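Long-range contact in DUF3828 domain-containing protein (Bacteroides thetaiotaomicron, PDB 3KZT), which is of unknown function, belongs to the DUF3828 proteins and is probably made as a lipoprotein precursor: residues A78-D86 with E118-R126. Residues are numbered along the deposited sequence; the frame is centred on the assembly and turned at random.
Sequences ADPIIRAQD and ERAVSIPVR. With SO4 (sulfate ion), chain F; EDO (1,2-ethanediol), chain D; SO4 (sulfate ion), chain E.
Arg83 lays its extended side chain over Val121 and Ile123: its CB lies 4.0 Å from Val121 CG1, and its NE 3.7 Å from Ile123 CG1. With CG anti to the carbonyl carbon (chi1 -65°) and the chain straight as far as NE, the guanidinium comes to lie over the backbone of Ile123, whose CA sits 4.1 Å from its plane, over its centre. Ser122 O lies over a face of this group too, but its approach to NH1 is too poorly angled for a hydrogen bond; a water accepts from both Arg83 NH1 and Ser122 N and bridges the side chain to the strand backbone. A sulfate, probably from the crystallisation liquor, meets the guanidinium edge in plane, NH2 donating to its O1 at 2.8 Å, and NH2 also bonds Thr140 OG1.

Arg119, bent at chi3 (62°), brings NH1 (3.1 Å) and NH2 (2.9 Å) end-on to Arg83 O, which lies in the guanidinium plane, so one carbonyl takes both bonds. Deeper in, Ile123 CD1 rests 3.6 Å from Ile81 O, which accepts from Tyr35 OH of helix 13-41.

Asp79 OD1 accepts from Ile81 N, an Asx turn, and Arg83 and Ala84 both face Asp79 as a G1 beta bulge. The arrangement is that of a bulged loop joined to strand 119-130, an inner strand of the four-stranded antiparallel sheet, by one arginine-to-carbonyl grip and by side-chain contacts.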
loop_
_atom_site.group_PDB
_atom_site.type_symbol
_atom_site.label_atom_id
_atom_site.label_comp_id
_atom_site.label_asym_id
_atom_site.label_seq_id
_atom_site.Cartn_x
_atom_site.Cartn_y
_atom_site.Cartn_z
ATOM N N ALA A 78 -4.425 -21.339 -4.058
ATOM C CA ALA A 78 -4.621 -19.909 -3.943
ATOM C C ALA A 78 -4.123 -19.450 -2.588
ATOM O O ALA A 78 -3.971 -20.254 -1.665
ATOM C CB ALA A 78 -6.089 -19.573 -4.116
ATOM N N ASP A 79 -3.841 -18.158 -2.487
ATOM C CA ASP A 79 -3.390 -17.563 -1.249
ATOM C C ASP A 79 -4.666 -17.371 -0.379
ATOM O O ASP A 79 -5.536 -16.592 -0.752
ATOM C CB ASP A 79 -2.700 -16.222 -1.539
ATOM C CG ASP A 79 -1.993 -15.641 -0.330
ATOM O OD1 ASP A 79 -2.367 -15.940 0.816
ATOM O OD2 ASP A 79 -1.052 -14.865 -0.541
ATOM N N PRO A 80 -4.775 -18.097 0.769
ATOM C CA PRO A 80 -5.972 -17.918 1.621
ATOM C C PRO A 80 -6.151 -16.495 2.272
ATOM O O PRO A 80 -7.287 -16.136 2.641
ATOM C CB PRO A 80 -5.774 -18.986 2.710
ATOM C CG PRO A 80 -4.327 -19.156 2.782
ATOM C CD PRO A 80 -3.845 -19.069 1.381
ATOM N N ILE A 81 -5.046 -15.724 2.395
ATOM C CA ILE A 81 -5.093 -14.366 2.960
ATOM C C ILE A 81 -5.917 -13.435 2.049
ATOM O O ILE A 81 -6.755 -12.687 2.535
ATOM C CB ILE A 81 -3.662 -13.773 3.178
ATOM C CG1 ILE A 81 -2.880 -14.582 4.238
ATOM C CG2 ILE A 81 -3.749 -12.295 3.644
ATOM C CD1 ILE A 81 -1.415 -14.205 4.331
ATOM N N ILE A 82 -5.672 -13.517 0.728
ATOM C CA ILE A 82 -6.409 -12.714 -0.310
ATOM C C ILE A 82 -7.499 -13.501 -1.099
ATOM O O ILE A 82 -8.262 -12.888 -1.873
ATOM C CB ILE A 82 -5.425 -12.005 -1.337
ATOM C CG1 ILE A 82 -4.515 -13.005 -2.077
ATOM C CG2 ILE A 82 -4.561 -10.978 -0.618
ATOM C CD1 ILE A 82 -3.744 -12.415 -3.236
ATOM N N ARG A 83 -7.580 -14.833 -0.893
ATOM C CA ARG A 83 -8.485 -15.732 -1.658
ATOM C C ARG A 83 -8.298 -15.529 -3.166
ATOM O O ARG A 83 -9.262 -15.300 -3.915
ATOM C CB ARG A 83 -9.946 -15.558 -1.221
ATOM C CG ARG A 83 -10.183 -15.981 0.184
ATOM C CD ARG A 83 -11.621 -15.844 0.557
ATOM N NE ARG A 83 -11.873 -16.374 1.900
ATOM C CZ ARG A 83 -13.079 -16.505 2.474
ATOM N NH1 ARG A 83 -14.210 -16.137 1.836
ATOM N NH2 ARG A 83 -13.164 -17.013 3.713
ATOM N N ALA A 84 -7.037 -15.580 -3.582
ATOM C CA ALA A 84 -6.647 -15.347 -4.964
ATOM C C ALA A 84 -5.214 -15.817 -5.145
ATOM O O ALA A 84 -4.518 -16.063 -4.157
ATOM C CB ALA A 84 -6.758 -13.886 -5.297
ATOM N N GLN A 85 -4.792 -15.965 -6.396
ATOM C CA GLN A 85 -3.394 -16.305 -6.718
ATOM C C GLN A 85 -2.493 -15.065 -6.711
ATOM O O GLN A 85 -1.325 -15.141 -6.339
ATOM C CB GLN A 85 -3.298 -16.949 -8.097
ATOM C CG GLN A 85 -4.006 -18.293 -8.215
ATOM C CD GLN A 85 -3.747 -18.988 -9.560
ATOM O OE1 GLN A 85 -2.823 -18.633 -10.295
ATOM N NE2 GLN A 85 -4.560 -19.989 -9.871
ATOM N N ASP A 86 -3.042 -13.945 -7.181
ATOM C CA ASP A 86 -2.316 -12.702 -7.321
ATOM C C ASP A 86 -3.331 -11.557 -7.146
ATOM O O ASP A 86 -4.556 -11.800 -7.103
ATOM C CB ASP A 86 -1.680 -12.672 -8.735
ATOM C CG ASP A 86 -0.471 -11.765 -8.842
ATOM O OD1 ASP A 86 -0.227 -10.910 -7.953
ATOM O OD2 ASP A 86 0.250 -11.908 -9.846
ATOM N N GLU A 118 -14.730 -9.509 -12.306
ATOM C CA GLU A 118 -14.824 -8.786 -11.025
ATOM C C GLU A 118 -15.464 -9.675 -9.954
ATOM O O GLU A 118 -16.518 -10.261 -10.194
ATOM C CB GLU A 118 -15.641 -7.493 -11.203
ATOM C CG GLU A 118 -15.835 -6.670 -9.931
ATOM C CD GLU A 118 -16.606 -5.393 -10.146
ATOM O OE1 GLU A 118 -16.378 -4.694 -11.147
ATOM O OE2 GLU A 118 -17.440 -5.074 -9.276
ATOM N N ARG A 119 -14.821 -9.758 -8.791
ATOM C CA ARG A 119 -15.220 -10.679 -7.718
ATOM C C ARG A 119 -15.149 -10.006 -6.325
ATOM O O ARG A 119 -14.098 -9.481 -5.937
ATOM C CB ARG A 119 -14.302 -11.916 -7.773
ATOM C CG ARG A 119 -14.604 -12.981 -6.732
ATOM C CD ARG A 119 -14.046 -14.335 -7.118
ATOM N NE ARG A 119 -12.575 -14.353 -7.236
ATOM C CZ ARG A 119 -11.696 -14.482 -6.220
ATOM N NH1 ARG A 119 -12.098 -14.600 -4.928
ATOM N NH2 ARG A 119 -10.374 -14.499 -6.490
ATOM N N ALA A 120 -16.271 -10.019 -5.597
ATOM C CA ALA A 120 -16.321 -9.498 -4.221
ATOM C C ALA A 120 -15.677 -10.546 -3.298
ATOM O O ALA A 120 -16.120 -11.691 -3.277
ATOM C CB ALA A 120 -17.744 -9.248 -3.811
ATOM N N VAL A 121 -14.621 -10.157 -2.577
ATOM C CA VAL A 121 -13.908 -11.059 -1.637
ATOM C C VAL A 121 -14.227 -10.596 -0.209
ATOM O O VAL A 121 -14.262 -9.384 0.047
ATOM C CB VAL A 121 -12.394 -11.050 -1.893
ATOM C CG1 VAL A 121 -11.682 -12.012 -0.945
ATOM C CG2 VAL A 121 -12.107 -11.452 -3.350
ATOM N N SER A 122 -14.477 -11.574 0.689
ATOM C CA SER A 122 -14.841 -11.319 2.085
ATOM C C SER A 122 -14.220 -12.400 2.999
ATOM O O SER A 122 -14.758 -13.508 3.106
ATOM C CB SER A 122 -16.363 -11.298 2.217
ATOM O OG SER A 122 -16.759 -11.101 3.551
ATOM N N ILE A 123 -13.082 -12.062 3.642
ATOM C CA ILE A 123 -12.355 -12.971 4.544
ATOM C C ILE A 123 -12.654 -12.628 6.028
ATOM O O ILE A 123 -12.295 -11.522 6.487
ATOM C CB ILE A 123 -10.778 -12.880 4.337
ATOM C CG1 ILE A 123 -10.380 -13.073 2.860
ATOM C CG2 ILE A 123 -10.056 -13.917 5.217
ATOM C CD1 ILE A 123 -10.180 -11.765 2.095
ATOM N N PRO A 124 -13.326 -13.554 6.780
ATOM C CA PRO A 124 -13.406 -13.318 8.222
ATOM C C PRO A 124 -12.018 -13.575 8.841
ATOM O O PRO A 124 -11.388 -14.603 8.508
ATOM C CB PRO A 124 -14.418 -14.374 8.708
ATOM C CG PRO A 124 -15.027 -14.963 7.457
ATOM C CD PRO A 124 -14.032 -14.793 6.399
ATOM N N VAL A 125 -11.538 -12.634 9.674
ATOM C CA VAL A 125 -10.249 -12.766 10.378
ATOM C C VAL A 125 -10.454 -12.478 11.877
ATOM O O VAL A 125 -11.241 -11.584 12.239
ATOM C CB VAL A 125 -9.136 -11.855 9.764
ATOM C CG1 VAL A 125 -9.036 -12.080 8.253
ATOM C CG2 VAL A 125 -9.359 -10.368 10.080
ATOM N N ARG A 126 -9.767 -13.257 12.732
ATOM C CA ARG A 126 -9.852 -13.128 14.184
ATOM C C ARG A 126 -8.554 -12.507 14.721
ATOM O O ARG A 126 -7.465 -12.865 14.264
ATOM C CB ARG A 126 -10.096 -14.478 14.831
ATOM C CG ARG A 126 -10.738 -14.362 16.199
ATOM C CD ARG A 126 -10.945 -15.716 16.844
ATOM N NE ARG A 126 -9.753 -16.245 17.511
ATOM C CZ ARG A 126 -9.670 -17.458 18.088
ATOM N NH1 ARG A 126 -10.716 -18.326 18.076
ATOM N NH2 ARG A 126 -8.523 -17.828 18.682
HETATM S S SO4 F . -16.294 -17.533 4.826
HETATM O O1 SO4 F . -15.101 -17.928 5.578
HETATM O O2 SO4 F . -16.031 -16.326 4.050
HETATM O O3 SO4 F . -17.389 -17.270 5.760
HETATM O O4 SO4 F . -16.675 -18.617 3.918
HETATM C C1 EDO D . -10.361 -14.099 -10.245
HETATM O O1 EDO D . -11.683 -14.629 -10.354
HETATM C C2 EDO D . -10.405 -12.712 -9.614
HETATM O O2 EDO D . -11.254 -11.833 -10.354
HETATM S S SO4 E . -14.551 -17.853 18.521
HETATM O O1 SO4 E . -13.912 -18.109 19.808
HETATM O O2 SO4 E . -14.933 -16.441 18.428
HETATM O O3 SO4 E . -15.750 -18.685 18.411
HETATM O O4 SO4 E . -13.621 -18.197 17.447
HETATM O O HOH W 1 -15.081 -14.156 -0.337
#